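Local coordinates for protein phosphoribosylaminoimidazole-succinocarboxamide synthase (Pyrococcus horikoshii, PDB 4O84) that catalyses the ATP-dependent joining of L-aspartate to 5-amino-1-(5-phosphoribosyl)imidazole-4-carboxylate, giving SAICAR in de novo purine biosynthesis, at residues Leu88-Arg93 / Val117-Lys122; Asn94-Ser99 / Glu108-Pro113; Ile170-Lys175 / Arg198-Lys203. All blocks are in the same frame, centred on the assembly; numbering follows the deposited sequence.

Interaction 1: Leu88-Arg93 / Val117-Lys122; sequences LEVVVR and VELYYK. With CD (cadmium ion), chain I; 5GP (guanosine-5'-monophosphate), chain J.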
loop_
_atom_site.group_PDB
_atom_site.type_symbol
_atom_site.label_atom_id
_atom_site.label_comp_id
_atom_site.label_asym_id
_atom_site.label_seq_id
_atom_site.Cartn_x
_atom_site.Cartn_y
_atom_site.Cartn_z
ATOM N N LEU A 88 8.217 13.236 21.137
ATOM C CA LEU A 88 7.349 13.440 19.987
ATOM C C LEU A 88 6.108 12.578 19.998
ATOM O O LEU A 88 6.116 11.457 20.513
ATOM C CB LEU A 88 8.112 13.163 18.685
ATOM C CG LEU A 88 9.311 14.065 18.361
ATOM C CD1 LEU A 88 9.982 13.550 17.105
ATOM C CD2 LEU A 88 8.891 15.533 18.192
ATOM N N GLU A 89 5.042 13.133 19.436
ATOM C CA GLU A 89 3.958 12.346 18.860
ATOM C C GLU A 89 4.027 12.560 17.359
ATOM O O GLU A 89 4.041 13.685 16.882
ATOM C CB GLU A 89 2.601 12.764 19.404
ATOM C CG GLU A 89 2.514 12.649 20.912
ATOM C CD GLU A 89 1.129 12.932 21.476
ATOM O OE1 GLU A 89 0.337 13.662 20.842
ATOM O OE2 GLU A 89 0.848 12.432 22.581
ATOM N N VAL A 90 4.135 11.463 16.622
ATOM C CA VAL A 90 4.233 11.512 15.177
ATOM C C VAL A 90 2.923 10.968 14.623
ATOM O O VAL A 90 2.595 9.795 14.817
ATOM C CB VAL A 90 5.440 10.705 14.672
ATOM C CG1 VAL A 90 5.554 10.795 13.161
ATOM C CG2 VAL A 90 6.728 11.171 15.357
ATOM N N VAL A 91 2.183 11.832 13.935
ATOM C CA VAL A 91 0.871 11.497 13.427
ATOM C C VAL A 91 0.887 11.378 11.913
ATOM O O VAL A 91 1.373 12.274 11.207
ATOM C CB VAL A 91 -0.213 12.512 13.886
ATOM C CG1 VAL A 91 -1.554 12.230 13.205
ATOM C CG2 VAL A 91 -0.388 12.467 15.402
ATOM N N VAL A 92 0.371 10.247 11.427
ATOM C CA VAL A 92 0.206 10.014 9.993
ATOM C C VAL A 92 -1.285 10.008 9.641
ATOM O O VAL A 92 -2.101 9.310 10.284
ATOM C CB VAL A 92 0.853 8.683 9.535
ATOM C CG1 VAL A 92 0.783 8.555 8.013
ATOM C CG2 VAL A 92 2.301 8.605 9.985
ATOM N N ARG A 93 -1.631 10.762 8.601
ATOM C CA ARG A 93 -3.019 10.949 8.231
ATOM C C ARG A 93 -3.243 10.529 6.771
ATOM O O ARG A 93 -2.510 10.943 5.873
ATOM C CB ARG A 93 -3.438 12.409 8.497
ATOM C CG ARG A 93 -2.819 12.994 9.771
ATOM C CD ARG A 93 -3.388 14.360 10.148
ATOM N NE ARG A 93 -4.700 14.235 10.745
ATOM C CZ ARG A 93 -5.014 14.613 11.983
ATOM N NH1 ARG A 93 -6.252 14.418 12.438
ATOM N NH2 ARG A 93 -4.117 15.206 12.754
ATOM N N VAL A 117 2.344 13.664 7.330
ATOM C CA VAL A 117 2.987 13.443 8.622
ATOM C C VAL A 117 3.006 14.763 9.388
ATOM O O VAL A 117 3.492 15.782 8.870
ATOM C CB VAL A 117 4.446 12.937 8.498
ATOM C CG1 VAL A 117 4.952 12.523 9.874
ATOM C CG2 VAL A 117 4.561 11.778 7.525
ATOM N N GLU A 118 2.472 14.743 10.606
ATOM C CA GLU A 118 2.582 15.877 11.524
ATOM C C GLU A 118 3.411 15.512 12.756
ATOM O O GLU A 118 3.350 14.372 13.242
ATOM C CB GLU A 118 1.189 16.350 11.951
ATOM C CG GLU A 118 0.295 16.759 10.787
ATOM C CD GLU A 118 -1.160 16.922 11.186
ATOM O OE1 GLU A 118 -1.574 16.400 12.263
ATOM O OE2 GLU A 118 -1.904 17.559 10.406
ATOM N N LEU A 119 4.167 16.483 13.257
ATOM C CA LEU A 119 5.006 16.299 14.438
ATOM C C LEU A 119 4.450 17.101 15.586
ATOM O O LEU A 119 4.145 18.292 15.432
ATOM C CB LEU A 119 6.456 16.732 14.186
ATOM C CG LEU A 119 7.246 16.053 13.081
ATOM C CD1 LEU A 119 8.585 16.740 12.909
ATOM C CD2 LEU A 119 7.437 14.565 13.364
ATOM N N TYR A 120 4.317 16.457 16.743
ATOM C CA TYR A 120 3.839 17.156 17.918
ATOM C C TYR A 120 4.867 17.060 19.022
ATOM O O TYR A 120 5.532 16.033 19.175
ATOM C CB TYR A 120 2.486 16.602 18.373
ATOM C CG TYR A 120 1.388 16.871 17.393
ATOM C CD1 TYR A 120 0.557 17.970 17.548
ATOM C CD2 TYR A 120 1.190 16.040 16.280
ATOM C CE1 TYR A 120 -0.447 18.237 16.636
ATOM C CE2 TYR A 120 0.181 16.299 15.370
ATOM C CZ TYR A 120 -0.638 17.395 15.555
ATOM O OH TYR A 120 -1.633 17.680 14.656
ATOM N N TYR A 121 5.015 18.142 19.782
ATOM C CA TYR A 121 5.909 18.125 20.928
ATOM C C TYR A 121 5.112 17.506 22.068
ATOM O O TYR A 121 4.082 18.043 22.471
ATOM C CB TYR A 121 6.383 19.539 21.270
ATOM C CG TYR A 121 7.152 19.699 22.572
ATOM C CD1 TYR A 121 8.066 18.730 23.022
ATOM C CD2 TYR A 121 6.965 20.833 23.360
ATOM C CE1 TYR A 121 8.764 18.896 24.218
ATOM C CE2 TYR A 121 7.658 21.011 24.542
ATOM C CZ TYR A 121 8.551 20.049 24.971
ATOM O OH TYR A 121 9.224 20.267 26.154
ATOM N N LYS A 122 5.581 16.361 22.558
ATOM C CA LYS A 122 4.875 15.622 23.601
ATOM C C LYS A 122 5.100 16.342 24.919
ATOM O O LYS A 122 6.200 16.302 25.453
ATOM C CB LYS A 122 5.363 14.174 23.660
ATOM C CG LYS A 122 4.260 13.176 23.953
ATOM C CD LYS A 122 4.776 11.875 24.569
ATOM C CE LYS A 122 3.597 11.028 25.048
ATOM N NZ LYS A 122 3.947 10.304 26.303
HETATM CD CD CD I . -1.732 14.576 20.243
HETATM P P 5GP J . -6.203 14.613 16.244
HETATM O O1P 5GP J . -7.075 14.690 15.007
HETATM O O2P 5GP J . -7.015 14.735 17.509
HETATM O O3P 5GP J . -4.967 15.478 16.164
HETATM O "O5'" 5GP J . -5.541 13.125 16.344
HETATM C "C5'" 5GP J . -4.896 12.429 15.260
HETATM C "C4'" 5GP J . -4.695 10.920 15.516
HETATM O "O4'" 5GP J . -3.650 10.681 16.455
HETATM C "C3'" 5GP J . -5.907 10.192 16.102
HETATM O "O3'" 5GP J . -5.881 8.827 15.650
HETATM C "C2'" 5GP J . -5.680 10.210 17.594
HETATM O "O2'" 5GP J . -6.332 9.113 18.256
HETATM C "C1'" 5GP J . -4.162 10.123 17.671
HETATM N N9 5GP J . -3.664 10.877 18.841
HETATM C C8 5GP J . -3.129 12.115 18.819
HETATM N N7 5GP J . -2.772 12.505 20.069
HETATM C C5 5GP J . -3.092 11.519 20.917
HETATM C C6 5GP J . -2.980 11.281 22.377
HETATM O O6 5GP J . -2.487 12.150 23.120
HETATM N N1 5GP J . -3.421 10.104 22.866
HETATM C C2 5GP J . -3.952 9.142 22.082
HETATM N N2 5GP J . -4.378 7.987 22.672
HETATM N N3 5GP J . -4.081 9.294 20.726
HETATM C C4 5GP J . -3.677 10.435 20.104
#
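Strands 88-93 and 117-121 run antiparallel, their axes 4.7 Å apart at closest approach and 160° between their directions. Glu89 and Tyr120 form one hydrogen-bonded pair, and Val91 and Glu118 form the next. The bond from Val91 N to Glu118 O is 2.9 Å and nearly straight. Leu88, Val90 and Val92 pair with Tyr121, Leu119 and Val117 at non-hydrogen-bonded positions. Their side chains lie on the sheet face where helix 143-165 packs. Val90 splits its two methyls: CG1 meets Val117 CG1, and CG2 lies beside Leu119 CD2.

The other face carries Glu89, Val91, Glu118 and Tyr120 and looks onto bound GMP. Val91 CG2 touches the Tyr120 ring at CE2, 3.9 Å away. Glu118 OE1 accepts two bonds from opposite faces of its carboxylate: Arg93 NH2 on the syn side at 2.9 Å, a salt bridge, and Tyr120 OH from above the plane at 2.7 Å. A bend at chi3 (76°) places the Arg93 guanidinium between Glu118 and the phosphate. It stands 59° from the Glu118 carboxylate and still meets OE1 at its edge. Also at the edge, Arg93 NH1 bonds to 5GP O1P at 2.7 Å. The Lys122 and Glu89 side chains cross at about a right angle, CG to CG 3.5 Å. Glu89 OE1 binds a cadmium ion at 2.3 Å, and the same ion binds the guanine N7.

The mixed face is consistent with a nucleotide-binding surface: Val91 meets the ribose, Arg93 the phosphate, and Glu89 the base through cadmium. Glu118 probably balances the charge of Arg93 and limits its turning.

Interaction 2: Asn94-Ser99 / Glu108-Pro113; sequences NVVAGS and EGYELP. With 5GP (guanosine-5'-monophosphate), chain J.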
loop_
_atom_site.group_PDB
_atom_site.type_symbol
_atom_site.label_atom_id
_atom_site.label_comp_id
_atom_site.label_asym_id
_atom_site.label_seq_id
_atom_site.Cartn_x
_atom_site.Cartn_y
_atom_site.Cartn_z
ATOM N N ASN A 94 -4.249 9.683 6.547
ATOM C CA ASN A 94 -4.651 9.275 5.188
ATOM C C ASN A 94 -5.969 9.903 4.733
ATOM O O ASN A 94 -6.217 10.081 3.536
ATOM C CB ASN A 94 -4.786 7.755 5.114
ATOM C CG ASN A 94 -3.493 7.058 5.446
ATOM O OD1 ASN A 94 -2.480 7.326 4.813
ATOM N ND2 ASN A 94 -3.506 6.208 6.476
ATOM N N VAL A 95 -6.828 10.169 5.713
ATOM C CA VAL A 95 -8.177 10.664 5.491
ATOM C C VAL A 95 -8.351 11.822 6.473
ATOM O O VAL A 95 -7.921 11.723 7.611
ATOM C CB VAL A 95 -9.220 9.527 5.742
ATOM C CG1 VAL A 95 -10.639 10.055 5.773
ATOM C CG2 VAL A 95 -9.082 8.429 4.699
ATOM N N VAL A 96 -8.950 12.910 6.006
ATOM C CA VAL A 96 -9.225 14.110 6.815
ATOM C C VAL A 96 -10.200 13.822 7.965
ATOM O O VAL A 96 -11.354 13.451 7.743
ATOM C CB VAL A 96 -9.783 15.271 5.941
ATOM C CG1 VAL A 96 -10.220 16.471 6.801
ATOM C CG2 VAL A 96 -8.764 15.726 4.892
ATOM N N ALA A 97 -9.726 14.015 9.184
ATOM C CA ALA A 97 -10.543 13.879 10.386
ATOM C C ALA A 97 -9.918 14.695 11.514
ATOM O O ALA A 97 -8.772 15.145 11.407
ATOM C CB ALA A 97 -10.657 12.409 10.799
ATOM N N GLY A 98 -10.683 14.867 12.593
ATOM C CA GLY A 98 -10.229 15.562 13.798
ATOM C C GLY A 98 -9.577 16.901 13.497
ATOM O O GLY A 98 -10.094 17.695 12.704
ATOM N N SER A 99 -8.415 17.119 14.100
ATOM C CA SER A 99 -7.753 18.411 14.071
ATOM C C SER A 99 -7.312 18.879 12.685
ATOM O O SER A 99 -7.129 20.073 12.480
ATOM C CB SER A 99 -6.575 18.414 15.050
ATOM O OG SER A 99 -5.414 17.847 14.466
ATOM N N GLU A 108 -14.536 16.334 6.469
ATOM C CA GLU A 108 -14.306 15.069 7.130
ATOM C C GLU A 108 -14.546 13.968 6.106
ATOM O O GLU A 108 -15.472 14.063 5.314
ATOM C CB GLU A 108 -15.239 14.909 8.337
ATOM C CG GLU A 108 -15.151 13.535 9.000
ATOM C CD GLU A 108 -15.182 13.598 10.514
ATOM O OE1 GLU A 108 -16.143 13.053 11.136
ATOM O OE2 GLU A 108 -14.252 14.198 11.077
ATOM N N GLY A 109 -13.690 12.946 6.103
ATOM C CA GLY A 109 -13.823 11.859 5.155
ATOM C C GLY A 109 -13.043 12.041 3.862
ATOM O O GLY A 109 -12.889 11.091 3.097
ATOM N N TYR A 110 -12.534 13.247 3.607
ATOM C CA TYR A 110 -11.801 13.501 2.361
ATOM C C TYR A 110 -10.538 12.648 2.284
ATOM O O TYR A 110 -9.750 12.633 3.211
ATOM C CB TYR A 110 -11.433 14.979 2.223
ATOM C CG TYR A 110 -10.687 15.282 0.956
ATOM C CD1 TYR A 110 -11.365 15.501 -0.241
ATOM C CD2 TYR A 110 -9.295 15.345 0.947
ATOM C CE1 TYR A 110 -10.671 15.783 -1.414
ATOM C CE2 TYR A 110 -8.597 15.631 -0.209
ATOM C CZ TYR A 110 -9.285 15.846 -1.386
ATOM O OH TYR A 110 -8.585 16.109 -2.539
ATOM N N GLU A 111 -10.372 11.932 1.177
ATOM C CA GLU A 111 -9.209 11.068 0.996
ATOM C C GLU A 111 -8.014 11.858 0.457
ATOM O O GLU A 111 -8.088 12.425 -0.630
ATOM C CB GLU A 111 -9.530 9.888 0.076
ATOM C CG GLU A 111 -8.362 8.934 -0.082
ATOM C CD GLU A 111 -8.250 8.382 -1.483
ATOM O OE1 GLU A 111 -8.923 7.371 -1.777
ATOM O OE2 GLU A 111 -7.481 8.956 -2.287
ATOM N N LEU A 112 -6.929 11.888 1.229
ATOM C CA LEU A 112 -5.756 12.686 0.885
ATOM C C LEU A 112 -4.979 12.048 -0.265
ATOM O O LEU A 112 -4.883 10.830 -0.339
ATOM C CB LEU A 112 -4.851 12.898 2.111
ATOM C CG LEU A 112 -5.368 13.735 3.286
ATOM C CD1 LEU A 112 -4.530 13.473 4.535
ATOM C CD2 LEU A 112 -5.432 15.228 2.967
ATOM N N PRO A 113 -4.413 12.872 -1.162
ATOM C CA PRO A 113 -3.691 12.297 -2.304
ATOM C C PRO A 113 -2.437 11.553 -1.853
ATOM O O PRO A 113 -2.081 10.541 -2.439
ATOM C CB PRO A 113 -3.338 13.521 -3.168
ATOM C CG PRO A 113 -3.378 14.688 -2.231
ATOM C CD PRO A 113 -4.399 14.351 -1.169
HETATM P P 5GP J . -6.203 14.613 16.244
HETATM O O1P 5GP J . -7.075 14.690 15.007
HETATM O O2P 5GP J . -7.015 14.735 17.509
HETATM O O3P 5GP J . -4.967 15.478 16.164
HETATM O "O5'" 5GP J . -5.541 13.125 16.344
HETATM C "C5'" 5GP J . -4.896 12.429 15.260
HETATM C "C4'" 5GP J . -4.695 10.920 15.516
HETATM O "O4'" 5GP J . -3.650 10.681 16.455
HETATM C "C3'" 5GP J . -5.907 10.192 16.102
HETATM O "O3'" 5GP J . -5.881 8.827 15.650
HETATM C "C2'" 5GP J . -5.680 10.210 17.594
HETATM O "O2'" 5GP J . -6.332 9.113 18.256
HETATM C "C1'" 5GP J . -4.162 10.123 17.671
HETATM N N9 5GP J . -3.664 10.877 18.841
HETATM C C8 5GP J . -3.129 12.115 18.819
HETATM N N7 5GP J . -2.772 12.505 20.069
HETATM C C5 5GP J . -3.092 11.519 20.917
HETATM C C6 5GP J . -2.980 11.281 22.377
HETATM O O6 5GP J . -2.487 12.150 23.120
HETATM N N1 5GP J . -3.421 10.104 22.866
HETATM C C2 5GP J . -3.952 9.142 22.082
HETATM N N2 5GP J . -4.378 7.987 22.672
HETATM N N3 5GP J . -4.081 9.294 20.726
HETATM C C4 5GP J . -3.677 10.435 20.104
#
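Val96 and Tyr110 meet where the loop 94-99 runs back along 108-113. Val96 N bonds to Tyr110 O at 2.9 Å, and Val96 O accepts from Gly109 N. Leu112 N completes the set by bonding to Asn94 O. Val96 has CG1 opposite its backbone N (chi1 174°), which turns CG2 to the partner segment. Val96 CG2 sits 3.8 Å from Tyr110 CB, near the plane of the phenol ring at its edge. The same methyl, Val96 CG2, lies 3.9 Å from Leu112 CD2. The other Leu112 branch, CD1, rests against the Asn94 carbonyl group, and CB is 3.4 Å from Asn94 O. Cutting Leu112 back to an alanine is likely to leave Val96 CG2 without its CD2 neighbour and to open a gap where CD1 lay against the Asn94 carbonyl carbon. Val95 CG1 reaches Gly109 O at 3.6 Å. Ser99 holds OG between its backbone N and carbonyl carbon (chi1 84°), and from there OG bonds to 5GP O3P while Ser99 N bonds to O1P.

The contact closes the loop between strands 84-93 and 111-121. Val95 and Ala97 pack on strands 169-180 and 197-201, and Asn94 ND2 bonds to Asn157 of helix 143-165 and to Leu171 O.

Interaction 3: Ile170-Lys175 / Arg198-Lys203; sequences ILVDFK and RFWDAK. With 5GP (guanosine-5'-monophosphate), chain J.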
loop_
_atom_site.group_PDB
_atom_site.type_symbol
_atom_site.label_atom_id
_atom_site.label_comp_id
_atom_site.label_asym_id
_atom_site.label_seq_id
_atom_site.Cartn_x
_atom_site.Cartn_y
_atom_site.Cartn_z
ATOM N N ILE A 170 -10.671 1.338 7.245
ATOM C CA ILE A 170 -9.893 2.497 6.828
ATOM C C ILE A 170 -8.985 2.964 7.969
ATOM O O ILE A 170 -9.450 3.331 9.069
ATOM C CB ILE A 170 -10.810 3.666 6.396
ATOM C CG1 ILE A 170 -11.753 3.217 5.275
ATOM C CG2 ILE A 170 -9.994 4.891 5.970
ATOM C CD1 ILE A 170 -13.004 4.059 5.184
ATOM N N LEU A 171 -7.687 2.944 7.718
ATOM C CA LEU A 171 -6.782 3.625 8.620
ATOM C C LEU A 171 -6.879 5.121 8.316
ATOM O O LEU A 171 -6.279 5.598 7.361
ATOM C CB LEU A 171 -5.354 3.124 8.437
ATOM C CG LEU A 171 -4.313 3.695 9.427
ATOM C CD1 LEU A 171 -4.723 3.433 10.864
ATOM C CD2 LEU A 171 -2.946 3.083 9.149
ATOM N N VAL A 172 -7.682 5.836 9.099
ATOM C CA VAL A 172 -7.929 7.266 8.891
ATOM C C VAL A 172 -6.706 8.101 9.301
ATOM O O VAL A 172 -6.220 8.922 8.529
ATOM C CB VAL A 172 -9.216 7.715 9.637
ATOM C CG1 VAL A 172 -9.305 9.241 9.747
ATOM C CG2 VAL A 172 -10.445 7.135 8.930
ATOM N N ASP A 173 -6.206 7.868 10.509
ATOM C CA ASP A 173 -4.973 8.500 10.988
ATOM C C ASP A 173 -4.551 7.714 12.232
ATOM O O ASP A 173 -5.318 6.848 12.702
ATOM C CB ASP A 173 -5.154 10.009 11.280
ATOM C CG ASP A 173 -6.299 10.301 12.262
ATOM O OD1 ASP A 173 -6.435 9.598 13.272
ATOM O OD2 ASP A 173 -7.082 11.233 12.028
ATOM N N PHE A 174 -3.353 8.001 12.748
ATOM C CA PHE A 174 -2.830 7.338 13.938
ATOM C C PHE A 174 -1.596 8.065 14.461
ATOM O O PHE A 174 -0.960 8.809 13.711
ATOM C CB PHE A 174 -2.548 5.837 13.696
ATOM C CG PHE A 174 -1.418 5.541 12.732
ATOM C CD1 PHE A 174 -0.253 4.915 13.179
ATOM C CD2 PHE A 174 -1.526 5.843 11.380
ATOM C CE1 PHE A 174 0.793 4.614 12.291
ATOM C CE2 PHE A 174 -0.483 5.555 10.503
ATOM C CZ PHE A 174 0.672 4.945 10.954
ATOM N N LYS A 175 -1.277 7.833 15.739
ATOM C CA LYS A 175 -0.132 8.432 16.410
ATOM C C LYS A 175 0.906 7.361 16.756
ATOM O O LYS A 175 0.572 6.312 17.281
ATOM C CB LYS A 175 -0.561 9.145 17.696
ATOM C CG LYS A 175 0.602 9.584 18.606
ATOM C CD LYS A 175 0.191 9.803 20.062
ATOM C CE LYS A 175 -0.243 8.530 20.791
ATOM N NZ LYS A 175 0.841 7.819 21.504
ATOM N N ARG A 198 -7.296 6.182 14.334
ATOM C CA ARG A 198 -8.676 6.262 13.890
ATOM C C ARG A 198 -8.935 5.174 12.871
ATOM O O ARG A 198 -8.288 5.123 11.811
ATOM C CB ARG A 198 -9.032 7.644 13.318
ATOM C CG ARG A 198 -9.352 8.686 14.381
ATOM C CD ARG A 198 -10.054 9.931 13.838
ATOM N NE ARG A 198 -10.184 10.953 14.882
ATOM C CZ ARG A 198 -9.401 12.026 15.016
ATOM N NH1 ARG A 198 -8.419 12.294 14.146
ATOM N NH2 ARG A 198 -9.616 12.857 16.029
ATOM N N PHE A 199 -9.878 4.295 13.211
ATOM C CA PHE A 199 -10.324 3.220 12.323
ATOM C C PHE A 199 -11.771 3.462 11.945
ATOM O O PHE A 199 -12.631 3.665 12.837
ATOM C CB PHE A 199 -10.282 1.855 13.021
ATOM C CG PHE A 199 -8.928 1.424 13.518
ATOM C CD1 PHE A 199 -7.782 1.516 12.720
ATOM C CD2 PHE A 199 -8.816 0.858 14.788
ATOM C CE1 PHE A 199 -6.560 1.080 13.197
ATOM C CE2 PHE A 199 -7.598 0.408 15.262
ATOM C CZ PHE A 199 -6.464 0.520 14.464
ATOM N N TRP A 200 -12.062 3.439 10.647
ATOM C CA TRP A 200 -13.449 3.488 10.182
ATOM C C TRP A 200 -13.793 2.255 9.408
ATOM O O TRP A 200 -12.981 1.759 8.616
ATOM C CB TRP A 200 -13.750 4.682 9.266
ATOM C CG TRP A 200 -13.610 6.062 9.877
ATOM C CD1 TRP A 200 -13.366 6.400 11.199
ATOM C CD2 TRP A 200 -13.751 7.340 9.179
ATOM N NE1 TRP A 200 -13.303 7.765 11.353
ATOM C CE2 TRP A 200 -13.529 8.382 10.179
ATOM C CE3 TRP A 200 -13.993 7.705 7.864
ATOM C CZ2 TRP A 200 -13.565 9.733 9.854
ATOM C CZ3 TRP A 200 -14.031 9.073 7.543
ATOM C CH2 TRP A 200 -13.819 10.057 8.514
ATOM N N ASP A 201 -15.018 1.777 9.586
ATOM C CA ASP A 201 -15.534 0.742 8.709
ATOM C C ASP A 201 -15.598 1.287 7.277
ATOM O O ASP A 201 -16.084 2.395 7.039
ATOM C CB ASP A 201 -16.920 0.277 9.137
ATOM C CG ASP A 201 -17.491 -0.724 8.176
ATOM O OD1 ASP A 201 -17.008 -1.869 8.152
ATOM O OD2 ASP A 201 -18.381 -0.354 7.399
ATOM N N ALA A 202 -15.090 0.504 6.330
ATOM C CA ALA A 202 -14.989 0.943 4.948
ATOM C C ALA A 202 -16.351 1.256 4.311
ATOM O O ALA A 202 -16.474 2.247 3.586
ATOM C CB ALA A 202 -14.206 -0.077 4.112
ATOM N N LYS A 203 -17.350 0.424 4.588
ATOM C CA LYS A 203 -18.694 0.586 4.034
ATOM C C LYS A 203 -19.453 1.744 4.688
ATOM O O LYS A 203 -19.952 2.627 3.997
ATOM C CB LYS A 203 -19.482 -0.744 4.151
ATOM C CG LYS A 203 -20.979 -0.656 3.845
ATOM C CD LYS A 203 -21.341 -1.077 2.429
ATOM C CE LYS A 203 -22.626 -0.396 1.951
ATOM N NZ LYS A 203 -23.843 -0.649 2.782
HETATM P P 5GP J . -6.203 14.613 16.244
HETATM O O1P 5GP J . -7.075 14.690 15.007
HETATM O O2P 5GP J . -7.015 14.735 17.509
HETATM O O3P 5GP J . -4.967 15.478 16.164
HETATM O "O5'" 5GP J . -5.541 13.125 16.344
HETATM C "C5'" 5GP J . -4.896 12.429 15.260
HETATM C "C4'" 5GP J . -4.695 10.920 15.516
HETATM O "O4'" 5GP J . -3.650 10.681 16.455
HETATM C "C3'" 5GP J . -5.907 10.192 16.102
HETATM O "O3'" 5GP J . -5.881 8.827 15.650
HETATM C "C2'" 5GP J . -5.680 10.210 17.594
HETATM O "O2'" 5GP J . -6.332 9.113 18.256
HETATM C "C1'" 5GP J . -4.162 10.123 17.671
HETATM N N9 5GP J . -3.664 10.877 18.841
HETATM C C8 5GP J . -3.129 12.115 18.819
HETATM N N7 5GP J . -2.772 12.505 20.069
HETATM C C5 5GP J . -3.092 11.519 20.917
HETATM C C6 5GP J . -2.980 11.281 22.377
HETATM O O6 5GP J . -2.487 12.150 23.120
HETATM N N1 5GP J . -3.421 10.104 22.866
HETATM C C2 5GP J . -3.952 9.142 22.082
HETATM N N2 5GP J . -4.378 7.987 22.672
HETATM N N3 5GP J . -4.081 9.294 20.726
HETATM C C4 5GP J . -3.677 10.435 20.104
#
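Arg198 and Asp173 join strands 170-175 and 198-201 at the end nearest the nucleotide. The strands run antiparallel, with 152° between their directions. Val172 N bonds to Arg198 O, and Ile170 pairs with Trp200 through two backbone bonds.

The Arg198 side chain is extended from CG to NE. Arg198 CB and CG each lie 3.3 Å from Asp173 OD1; CB also touches Val172 CB, and CG lies close to the ribose O3'. CD is equally far from both Asp173 oxygens. NE forms a salt bridge with Asp211. CZ faces 5GP O1P. At the tip, Arg198 NH1 meets Asp173 OD2 at 2.7 Å as a salt bridge, on the syn side of the carboxylate. Arg198 NH1 also bonds to 5GP O1P at 2.9 Å, and NH2 makes a longer bond to that oxygen. Both partners of NH1 lie at the guanidinium edge, while 5GP C3' sits over one face. The two charged planes stand 70° apart.

Asp173 uses its other oxygen on the sugar: OD1 accepts from O3' of 5GP at 2.6 Å. Its CG stands between the backbone N and carbonyl carbon (chi1 55°), which lets the two oxygens serve ribose and arginine together. Val172 CG2 makes a CH-pi contact 3.4 Å from the centroid of the Trp200 five-membered ring, over the face. Leu171 CD1 packs on Phe199 CE1.

This antiparallel strand pair ends in a nucleotide site, where an Asp-Arg pair holds the ribose hydroxyl and phosphate of GMP. GMP is not a substrate of the reaction; the site is consistent with a pocket for one of the phosphate-bearing substrates.

Bound GMP ties the three contacts together, and Arg93, Ser99 and Arg198, one from each, all bond to its O1P. Interactions 2 and 3 have centres about 10 Å apart, and interaction 1 lies about 16 Å and 17 Å from them. Arg93 NH2 packs 3.4 Å from Ser99 OG, which joins 1 with 2. A probable hydrogen bond from Val92 N to Phe174 O, 3.0 Å, links 1 with 3, and a long, weak ion pair, Arg93 NH1 to Asp173 OD2 at 3.3 Å, adds to it. Asn94 N to Val172 O, 2.9 Å, is a probable hydrogen bond between 2 and 3. Along the chain, interaction 2 is nested within the loop that interaction 1 closes.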